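Local structure of Sex comb on midleg CG9495-PA (Drosophila melanogaster, 1PK1) at residues A34-L39 against M62-G67; E20-Y25 against H43-K48; E56-Y61 against L70-L75. The protein probably acts in Polycomb-group gene silencing, its SAM domain associating with another protein. The protein carries 2 engineered substitutions. One frame throughout, in Å; residues are numbered along the deposited sequence.

Interaction 1 of 3, residues A34-L39 against M62-G67; sequences AVHGDL and MGLKLG
His36 lays one face of its imidazole against the methyl end of Leu64, a CH-pi contact in which Leu64 CD2 sits 3.7 Å from the centroid of the His36 ring and only 13° off its normal. All five ring atoms are about equally near that methyl, so it lies over the centre of the ring and not at an edge. Val35 CG1 sits over the centre of the opposite face, 3.6 Å above the plane, and the ring is thus sandwiched between two methyl groups. With an alanine here, Leu64 CD2 and Val35 CG1 would probably lose the flat surface between them, and a gap would be likely to open beside the start of helix 66-79, where His36 also touches Pro68.

This is the SAM-domain bundle at the point where the short helix 37-42 faces the turn into the long C-terminal helix. Lys65 takes the N-cap position, and the first turn beyond it meets the chain of another protein through Leu66 and the backbone of Gly67, consistent with an end-helix type SAM interface.

The aliphatic contacts centre on Leu39. Its CG stands anti to the backbone N (chi1 -171°), which carries both methyls over to the turn. Leu39 CD2 meets Leu64 CD2 at 3.6 Å, the two side chains running past each other in opposite directions. On the Met62 side, the thioether chain folds at its last torsion (chi3 70°), bringing Met62 CE to 3.9 Å from Leu39 CG.

Against the backbone, Leu39 straddles a carbonyl: Met62 O lies 3.2 Å from Leu39 CD2 and 3.5 Å from Leu39 CD1. No hydrogen bond spans the two segments.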
loop_
_atom_site.group_PDB
_atom_site.type_symbol
_atom_site.label_atom_id
_atom_site.label_comp_id
_atom_site.label_asym_id
_atom_site.label_seq_id
_atom_site.Cartn_x
_atom_site.Cartn_y
_atom_site.Cartn_z
ATOM N N ALA B 34 2.310 3.422 -11.248
ATOM C CA ALA B 34 2.731 3.154 -12.621
ATOM C C ALA B 34 4.119 2.515 -12.741
ATOM O O ALA B 34 4.387 1.773 -13.693
ATOM C CB ALA B 34 2.669 4.442 -13.444
ATOM N N VAL B 35 5.002 2.799 -11.789
ATOM C CA VAL B 35 6.345 2.227 -11.817
ATOM C C VAL B 35 6.286 0.698 -11.735
ATOM O O VAL B 35 7.214 -0.002 -12.158
ATOM C CB VAL B 35 7.220 2.782 -10.651
ATOM C CG1 VAL B 35 6.615 2.403 -9.300
ATOM C CG2 VAL B 35 8.644 2.244 -10.751
ATOM N N HIS B 36 5.178 0.179 -11.217
ATOM C CA HIS B 36 5.017 -1.265 -11.074
ATOM C C HIS B 36 4.307 -1.909 -12.253
ATOM O O HIS B 36 4.031 -3.108 -12.239
ATOM C CB HIS B 36 4.254 -1.577 -9.782
ATOM C CG HIS B 36 4.898 -1.010 -8.559
ATOM N ND1 HIS B 36 6.209 -1.266 -8.224
ATOM C CD2 HIS B 36 4.418 -0.183 -7.599
ATOM C CE1 HIS B 36 6.512 -0.619 -7.112
ATOM N NE2 HIS B 36 5.441 0.045 -6.713
ATOM N N GLY B 37 4.020 -1.114 -13.279
ATOM C CA GLY B 37 3.335 -1.632 -14.454
ATOM C C GLY B 37 3.960 -2.862 -15.086
ATOM O O GLY B 37 3.261 -3.833 -15.403
ATOM N N ASP B 38 5.275 -2.834 -15.282
ATOM C CA ASP B 38 5.970 -3.957 -15.898
ATOM C C ASP B 38 5.918 -5.214 -15.035
ATOM O O ASP B 38 5.994 -6.328 -15.551
ATOM C CB ASP B 38 7.426 -3.591 -16.197
ATOM C CG ASP B 38 7.550 -2.572 -17.315
ATOM O OD1 ASP B 38 6.587 -2.420 -18.095
ATOM O OD2 ASP B 38 8.619 -1.936 -17.422
ATOM N N LEU B 39 5.783 -5.035 -13.727
ATOM C CA LEU B 39 5.701 -6.176 -12.820
ATOM C C LEU B 39 4.373 -6.878 -13.096
ATOM O O LEU B 39 4.287 -8.109 -13.086
ATOM C CB LEU B 39 5.777 -5.692 -11.369
ATOM C CG LEU B 39 5.909 -6.695 -10.223
ATOM C CD1 LEU B 39 7.042 -7.689 -10.487
ATOM C CD2 LEU B 39 6.171 -5.911 -8.939
ATOM N N MET B 62 5.410 -11.199 -5.933
ATOM C CA MET B 62 5.711 -10.134 -6.886
ATOM C C MET B 62 6.801 -9.196 -6.373
ATOM O O MET B 62 7.266 -8.321 -7.099
ATOM C CB MET B 62 4.446 -9.336 -7.205
ATOM C CG MET B 62 3.378 -10.151 -7.912
ATOM S SD MET B 62 1.841 -9.248 -8.200
ATOM C CE MET B 62 2.363 -8.062 -9.463
ATOM N N GLY B 63 7.192 -9.372 -5.117
ATOM C CA GLY B 63 8.236 -8.541 -4.543
ATOM C C GLY B 63 7.834 -7.107 -4.248
ATOM O O GLY B 63 8.691 -6.238 -4.080
ATOM N N LEU B 64 6.534 -6.850 -4.193
ATOM C CA LEU B 64 6.042 -5.507 -3.896
ATOM C C LEU B 64 6.174 -5.239 -2.401
ATOM O O LEU B 64 6.028 -6.151 -1.590
ATOM C CB LEU B 64 4.572 -5.387 -4.306
ATOM C CG LEU B 64 4.295 -5.322 -5.811
ATOM C CD1 LEU B 64 2.842 -5.634 -6.097
ATOM C CD2 LEU B 64 4.669 -3.933 -6.315
ATOM N N LYS B 65 6.465 -3.994 -2.043
ATOM C CA LYS B 65 6.562 -3.614 -0.637
ATOM C C LYS B 65 5.136 -3.396 -0.123
ATOM O O LYS B 65 4.195 -3.293 -0.918
ATOM C CB LYS B 65 7.396 -2.338 -0.480
ATOM C CG LYS B 65 8.836 -2.494 -0.956
ATOM C CD LYS B 65 9.500 -3.695 -0.307
ATOM C CE LYS B 65 10.955 -3.828 -0.749
ATOM N NZ LYS B 65 11.587 -5.041 -0.186
ATOM N N LEU B 66 4.975 -3.322 1.196
ATOM C CA LEU B 66 3.648 -3.169 1.788
ATOM C C LEU B 66 2.859 -1.947 1.315
ATOM O O LEU B 66 1.661 -2.052 1.053
ATOM C CB LEU B 66 3.756 -3.154 3.317
ATOM C CG LEU B 66 2.453 -3.165 4.132
ATOM C CD1 LEU B 66 1.592 -4.348 3.751
ATOM C CD2 LEU B 66 2.798 -3.216 5.620
ATOM N N GLY B 67 3.528 -0.798 1.220
ATOM C CA GLY B 67 2.856 0.421 0.787
ATOM C C GLY B 67 2.126 0.207 -0.520
ATOM O O GLY B 67 0.902 0.364 -0.608
#

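Interaction 2 of 3, residues E20-Y25 against H43-K48; sequences EEVIQY and HEIDGK
In the SAM helical bundle, Val22 of the N-terminal helix 19-29 packs against the residues leading into helix 47-51, Ile45 to Gly47. This connection opens with a Schellman motif at Glu44, which ends helix 37-42, and closes with Asp46 as N-cap of the next helix; Asp46 OD1 accepts a hydrogen bond from the backbone N of Ala49. The two backbones come close here, Val22 CA lying 6.0 Å from Asp46 CA.

Val22 does its work with both branches. CG2, anti to the carbonyl carbon of its own residue, reaches the Asp46-Gly47 peptide bond: Val22 CG2 is 3.4 Å from Asp46 C and equally 3.4 Å from Gly47 N. The other branch turns to Ile45, Val22 CG1 lying 4.2 Å from Ile45 CG2. Ile45 O comes 3.5 Å from Val22 CB; the contact buries this oxygen, which has no hydrogen-bond partner in the model.

Phe40 of helix 37-42 and Leu50 of helix 47-51 each touch both Val22 and Ile45, while Trp17, just ahead of helix 19-29, lies on Val22 and shares a backbone hydrogen bond with Gly47.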
loop_
_atom_site.group_PDB
_atom_site.type_symbol
_atom_site.label_atom_id
_atom_site.label_comp_id
_atom_site.label_asym_id
_atom_site.label_seq_id
_atom_site.Cartn_x
_atom_site.Cartn_y
_atom_site.Cartn_z
ATOM N N GLU B 20 -3.305 -5.391 -20.082
ATOM C CA GLU B 20 -3.178 -3.954 -20.296
ATOM C C GLU B 20 -4.336 -3.165 -19.681
ATOM O O GLU B 20 -4.140 -2.054 -19.186
ATOM C CB GLU B 20 -3.056 -3.635 -21.788
ATOM C CG GLU B 20 -1.723 -4.060 -22.405
ATOM C CD GLU B 20 -0.519 -3.596 -21.588
ATOM O OE1 GLU B 20 -0.520 -2.443 -21.107
ATOM O OE2 GLU B 20 0.434 -4.386 -21.437
ATOM N N GLU B 21 -5.534 -3.736 -19.707
ATOM C CA GLU B 21 -6.695 -3.066 -19.125
ATOM C C GLU B 21 -6.534 -2.960 -17.608
ATOM O O GLU B 21 -6.935 -1.965 -17.009
ATOM C CB GLU B 21 -7.982 -3.812 -19.472
ATOM C CG GLU B 21 -8.377 -3.677 -20.951
ATOM C CD GLU B 21 -9.676 -4.384 -21.281
ATOM O OE1 GLU B 21 -9.777 -5.602 -21.026
ATOM O OE2 GLU B 21 -10.601 -3.721 -21.801
ATOM N N VAL B 22 -5.954 -3.989 -16.995
ATOM C CA VAL B 22 -5.719 -3.978 -15.548
ATOM C C VAL B 22 -4.695 -2.896 -15.213
ATOM O O VAL B 22 -4.845 -2.151 -14.236
ATOM C CB VAL B 22 -5.177 -5.343 -15.051
ATOM C CG1 VAL B 22 -4.629 -5.211 -13.634
ATOM C CG2 VAL B 22 -6.290 -6.385 -15.081
ATOM N N ILE B 23 -3.644 -2.814 -16.020
ATOM C CA ILE B 23 -2.614 -1.815 -15.795
ATOM C C ILE B 23 -3.176 -0.408 -15.983
ATOM O O ILE B 23 -2.836 0.503 -15.234
ATOM C CB ILE B 23 -1.417 -2.048 -16.735
ATOM C CG1 ILE B 23 -0.732 -3.364 -16.339
ATOM C CG2 ILE B 23 -0.449 -0.868 -16.662
ATOM C CD1 ILE B 23 0.453 -3.749 -17.202
ATOM N N GLN B 24 -4.039 -0.235 -16.977
ATOM C CA GLN B 24 -4.657 1.067 -17.223
ATOM C C GLN B 24 -5.531 1.461 -16.027
ATOM O O GLN B 24 -5.571 2.629 -15.638
ATOM C CB GLN B 24 -5.504 1.023 -18.498
ATOM C CG GLN B 24 -6.342 2.277 -18.738
ATOM C CD GLN B 24 -5.502 3.523 -18.964
ATOM O OE1 GLN B 24 -6.022 4.641 -18.972
ATOM N NE2 GLN B 24 -4.199 3.338 -19.155
ATOM N N TYR B 25 -6.230 0.485 -15.448
ATOM C CA TYR B 25 -7.082 0.753 -14.288
ATOM C C TYR B 25 -6.233 1.231 -13.114
ATOM O O TYR B 25 -6.502 2.276 -12.514
ATOM C CB TYR B 25 -7.856 -0.506 -13.880
ATOM C CG TYR B 25 -8.545 -0.369 -12.542
ATOM C CD1 TYR B 25 -9.518 0.610 -12.338
ATOM C CD2 TYR B 25 -8.206 -1.195 -11.467
ATOM C CE1 TYR B 25 -10.132 0.771 -11.110
ATOM C CE2 TYR B 25 -8.822 -1.040 -10.223
ATOM C CZ TYR B 25 -9.783 -0.051 -10.057
ATOM O OH TYR B 25 -10.400 0.139 -8.847
ATOM N N HIS B 43 4.022 -10.715 -14.334
ATOM C CA HIS B 43 3.201 -11.708 -13.653
ATOM C C HIS B 43 1.901 -12.034 -14.376
ATOM O O HIS B 43 1.091 -12.835 -13.892
ATOM C CB HIS B 43 2.942 -11.251 -12.213
ATOM C CG HIS B 43 4.137 -11.406 -11.328
ATOM N ND1 HIS B 43 4.386 -12.560 -10.609
ATOM C CD2 HIS B 43 5.208 -10.602 -11.128
ATOM C CE1 HIS B 43 5.558 -12.458 -10.010
ATOM N NE2 HIS B 43 6.078 -11.280 -10.308
ATOM N N GLU B 44 1.722 -11.423 -15.546
ATOM C CA GLU B 44 0.546 -11.644 -16.383
ATOM C C GLU B 44 -0.737 -11.455 -15.591
ATOM O O GLU B 44 -1.616 -12.317 -15.583
ATOM C CB GLU B 44 0.605 -13.054 -16.984
ATOM C CG GLU B 44 1.727 -13.223 -17.999
ATOM C CD GLU B 44 2.066 -14.682 -18.288
ATOM O OE1 GLU B 44 1.221 -15.567 -18.044
ATOM O OE2 GLU B 44 3.187 -14.933 -18.770
ATOM N N ILE B 45 -0.849 -10.301 -14.944
ATOM C CA ILE B 45 -2.019 -10.003 -14.134
ATOM C C ILE B 45 -3.163 -9.462 -14.981
ATOM O O ILE B 45 -3.248 -8.263 -15.245
ATOM C CB ILE B 45 -1.661 -8.987 -13.014
ATOM C CG1 ILE B 45 -0.506 -9.537 -12.166
ATOM C CG2 ILE B 45 -2.868 -8.734 -12.112
ATOM C CD1 ILE B 45 -0.789 -10.881 -11.517
ATOM N N ASP B 46 -4.030 -10.362 -15.436
ATOM C CA ASP B 46 -5.180 -9.951 -16.218
ATOM C C ASP B 46 -6.331 -9.786 -15.233
ATOM O O ASP B 46 -6.126 -9.878 -14.022
ATOM C CB ASP B 46 -5.512 -11.001 -17.286
ATOM C CG ASP B 46 -5.974 -12.321 -16.697
ATOM O OD1 ASP B 46 -5.656 -12.620 -15.528
ATOM O OD2 ASP B 46 -6.646 -13.077 -17.426
ATOM N N GLY B 47 -7.527 -9.527 -15.750
ATOM C CA GLY B 47 -8.686 -9.347 -14.892
ATOM C C GLY B 47 -8.885 -10.444 -13.862
ATOM O O GLY B 47 -9.023 -10.164 -12.675
ATOM N N LYS B 48 -8.904 -11.699 -14.304
ATOM C CA LYS B 48 -9.097 -12.808 -13.375
ATOM C C LYS B 48 -8.017 -12.846 -12.300
ATOM O O LYS B 48 -8.307 -13.099 -11.135
ATOM C CB LYS B 48 -9.107 -14.148 -14.115
ATOM C CG LYS B 48 -9.415 -15.320 -13.198
ATOM C CD LYS B 48 -9.289 -16.658 -13.900
ATOM C CE LYS B 48 -9.826 -17.777 -13.017
ATOM N NZ LYS B 48 -9.210 -17.761 -11.658
#

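Interaction 3 of 3, residues E56-Y61 against L70-L75; sequences ERMMKY and LKICNL. Engineered in segment 56-61: Arg57 (natural residue Met).
CG of Met58 lies anti to the carbonyl carbon (chi1 -76°), the next torsion is extended (chi2 -170°) and the last bends sharply (chi3 -90°), which brings the sulfur to Ile72 and the methyl to Cys73. Ile72 places CG2 anti to its own backbone N, next to the sulfur, and its CG1 arm, beside the backbone N, brings CD1 to the same sulfur.

The sulfur sits against the branched side chain: Met58 SD is 3.7 Å from Ile72 CG2 and 3.8 Å from Ile72 CB, with Ile72 CD1 a little further off at 4.0 Å. The two side chains are set at a slant to each other. Beyond the sulfur, the bent end takes Met58 CE to Cys73 SG at 3.3 Å, a tight methyl-to-thiol approach. One methionine therefore spans two successive positions of the facing helix, bridging backbones that stand 9.2 Å apart between Met58 CA and Ile72 CA.

Leu64, in the connection between the helices, touches both Met58 and Ile72, and Leu33 adds to the apolar surroundings of Ile72. Outside this contact, Lys71 NZ makes a salt bridge to an acidic side chain on the chain of another protein. Short helix 55-61 docked by apolar side chains onto the long C-terminal helix 66-79 is a pairing characteristic of the five-helix SAM fold.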
loop_
_atom_site.group_PDB
_atom_site.type_symbol
_atom_site.label_atom_id
_atom_site.label_comp_id
_atom_site.label_asym_id
_atom_site.label_seq_id
_atom_site.Cartn_x
_atom_site.Cartn_y
_atom_site.Cartn_z
ATOM N N GLU B 56 -0.336 -10.568 0.741
ATOM C CA GLU B 56 0.652 -11.619 0.965
ATOM C C GLU B 56 1.265 -12.104 -0.347
ATOM O O GLU B 56 2.486 -12.238 -0.454
ATOM C CB GLU B 56 0.019 -12.800 1.701
ATOM C CG GLU B 56 -0.374 -12.494 3.135
ATOM C CD GLU B 56 0.805 -12.057 3.980
ATOM O OE1 GLU B 56 1.814 -12.795 4.021
ATOM O OE2 GLU B 56 0.723 -10.979 4.606
ATOM N N ARG B 57 0.416 -12.371 -1.336
ATOM C CA ARG B 57 0.881 -12.834 -2.643
ATOM C C ARG B 57 1.712 -11.751 -3.334
ATOM O O ARG B 57 2.712 -12.043 -3.984
ATOM C CB ARG B 57 -0.304 -13.185 -3.547
ATOM C CG ARG B 57 -1.289 -14.203 -2.993
ATOM C CD ARG B 57 -0.829 -15.635 -3.186
ATOM N NE ARG B 57 -1.958 -16.511 -3.500
ATOM C CZ ARG B 57 -3.029 -16.676 -2.727
ATOM N NH1 ARG B 57 -3.130 -16.029 -1.574
ATOM N NH2 ARG B 57 -4.009 -17.483 -3.113
ATOM N N MET B 58 1.281 -10.499 -3.219
ATOM C CA MET B 58 2.024 -9.409 -3.841
ATOM C C MET B 58 3.400 -9.228 -3.220
ATOM O O MET B 58 4.374 -8.979 -3.917
ATOM C CB MET B 58 1.237 -8.093 -3.747
ATOM C CG MET B 58 0.080 -8.007 -4.724
ATOM S SD MET B 58 -0.656 -6.356 -4.809
ATOM C CE MET B 58 -1.886 -6.490 -3.552
ATOM N N MET B 59 3.492 -9.362 -1.905
ATOM C CA MET B 59 4.773 -9.184 -1.242
ATOM C C MET B 59 5.682 -10.385 -1.437
ATOM O O MET B 59 6.855 -10.241 -1.763
ATOM C CB MET B 59 4.568 -8.930 0.252
ATOM C CG MET B 59 3.854 -7.623 0.555
ATOM S SD MET B 59 3.846 -7.251 2.318
ATOM C CE MET B 59 2.662 -8.475 2.911
ATOM N N LYS B 60 5.124 -11.571 -1.258
ATOM C CA LYS B 60 5.894 -12.799 -1.377
ATOM C C LYS B 60 6.264 -13.197 -2.799
ATOM O O LYS B 60 7.396 -13.609 -3.053
ATOM C CB LYS B 60 5.113 -13.944 -0.731
ATOM C CG LYS B 60 5.831 -15.282 -0.714
ATOM C CD LYS B 60 6.908 -15.319 0.336
ATOM C CE LYS B 60 7.379 -16.745 0.580
ATOM N NZ LYS B 60 8.337 -16.766 1.708
ATOM N N TYR B 61 5.320 -13.068 -3.729
ATOM C CA TYR B 61 5.568 -13.494 -5.103
ATOM C C TYR B 61 5.912 -12.413 -6.124
ATOM O O TYR B 61 6.635 -12.678 -7.083
ATOM C CB TYR B 61 4.366 -14.308 -5.588
ATOM C CG TYR B 61 4.025 -15.462 -4.669
ATOM C CD1 TYR B 61 2.707 -15.882 -4.508
ATOM C CD2 TYR B 61 5.024 -16.138 -3.961
ATOM C CE1 TYR B 61 2.385 -16.946 -3.664
ATOM C CE2 TYR B 61 4.710 -17.205 -3.114
ATOM C CZ TYR B 61 3.395 -17.599 -2.971
ATOM O OH TYR B 61 3.078 -18.642 -2.129
ATOM N N LEU B 70 -0.747 -2.401 -0.360
ATOM C CA LEU B 70 -1.969 -1.903 0.259
ATOM C C LEU B 70 -2.744 -0.978 -0.686
ATOM O O LEU B 70 -3.970 -1.030 -0.729
ATOM C CB LEU B 70 -1.656 -1.180 1.570
ATOM C CG LEU B 70 -1.230 -2.089 2.733
ATOM C CD1 LEU B 70 -1.166 -1.272 4.011
ATOM C CD2 LEU B 70 -2.221 -3.231 2.892
ATOM N N LYS B 71 -2.030 -0.149 -1.448
ATOM C CA LYS B 71 -2.693 0.749 -2.391
ATOM C C LYS B 71 -3.364 -0.048 -3.505
ATOM O O LYS B 71 -4.463 0.283 -3.951
ATOM C CB LYS B 71 -1.696 1.730 -3.016
ATOM C CG LYS B 71 -1.065 2.714 -2.057
ATOM C CD LYS B 71 -0.328 3.774 -2.868
ATOM C CE LYS B 71 1.018 4.117 -2.294
ATOM N NZ LYS B 71 1.767 4.935 -3.292
ATOM N N ILE B 72 -2.696 -1.102 -3.965
ATOM C CA ILE B 72 -3.248 -1.928 -5.021
ATOM C C ILE B 72 -4.472 -2.673 -4.494
ATOM O O ILE B 72 -5.493 -2.751 -5.176
ATOM C CB ILE B 72 -2.190 -2.921 -5.553
ATOM C CG1 ILE B 72 -1.095 -2.134 -6.295
ATOM C CG2 ILE B 72 -2.847 -3.944 -6.465
ATOM C CD1 ILE B 72 0.170 -2.922 -6.579
ATOM N N CYS B 73 -4.381 -3.198 -3.275
ATOM C CA CYS B 73 -5.518 -3.913 -2.688
ATOM C C CYS B 73 -6.711 -2.974 -2.585
ATOM O O CYS B 73 -7.847 -3.385 -2.800
ATOM C CB CYS B 73 -5.182 -4.440 -1.291
ATOM S SG CYS B 73 -4.254 -5.968 -1.269
ATOM N N ASN B 74 -6.439 -1.714 -2.263
ATOM C CA ASN B 74 -7.500 -0.714 -2.130
ATOM C C ASN B 74 -8.234 -0.556 -3.459
ATOM O O ASN B 74 -9.458 -0.442 -3.490
ATOM C CB ASN B 74 -6.913 0.632 -1.685
ATOM C CG ASN B 74 -7.974 1.709 -1.530
ATOM O OD1 ASN B 74 -8.077 2.622 -2.352
ATOM N ND2 ASN B 74 -8.776 1.599 -0.478
ATOM N N LEU B 75 -7.483 -0.557 -4.556
ATOM C CA LEU B 75 -8.081 -0.430 -5.883
ATOM C C LEU B 75 -8.787 -1.720 -6.297
ATOM O O LEU B 75 -9.835 -1.678 -6.942
ATOM C CB LEU B 75 -7.011 -0.069 -6.917
ATOM C CG LEU B 75 -6.336 1.295 -6.736
ATOM C CD1 LEU B 75 -5.210 1.446 -7.752
ATOM C CD2 LEU B 75 -7.369 2.409 -6.900
#

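From the N terminus, helix 19-29 leads off, and interaction 2 closes the first loop by bringing 43-48 back to it after helix 37-42. Segment 34-39 lies inside that loop, but its partner 62-67 comes well after it, so interaction 1 crosses interaction 2 and ties the start of helix 37-42 to the turn before helix 66-79. Interaction 3 opens once interaction 2 has closed, joining helix 55-61 to helix 66-79; it crosses interaction 1, since 56-61 falls inside that span and 70-75 beyond. The backbone hydrogen bond between Leu64 N and Met58 O joins interactions 1 and 3, and the hydrogen bond of Tyr25 OH to Leu75 O ties the first helix to the last.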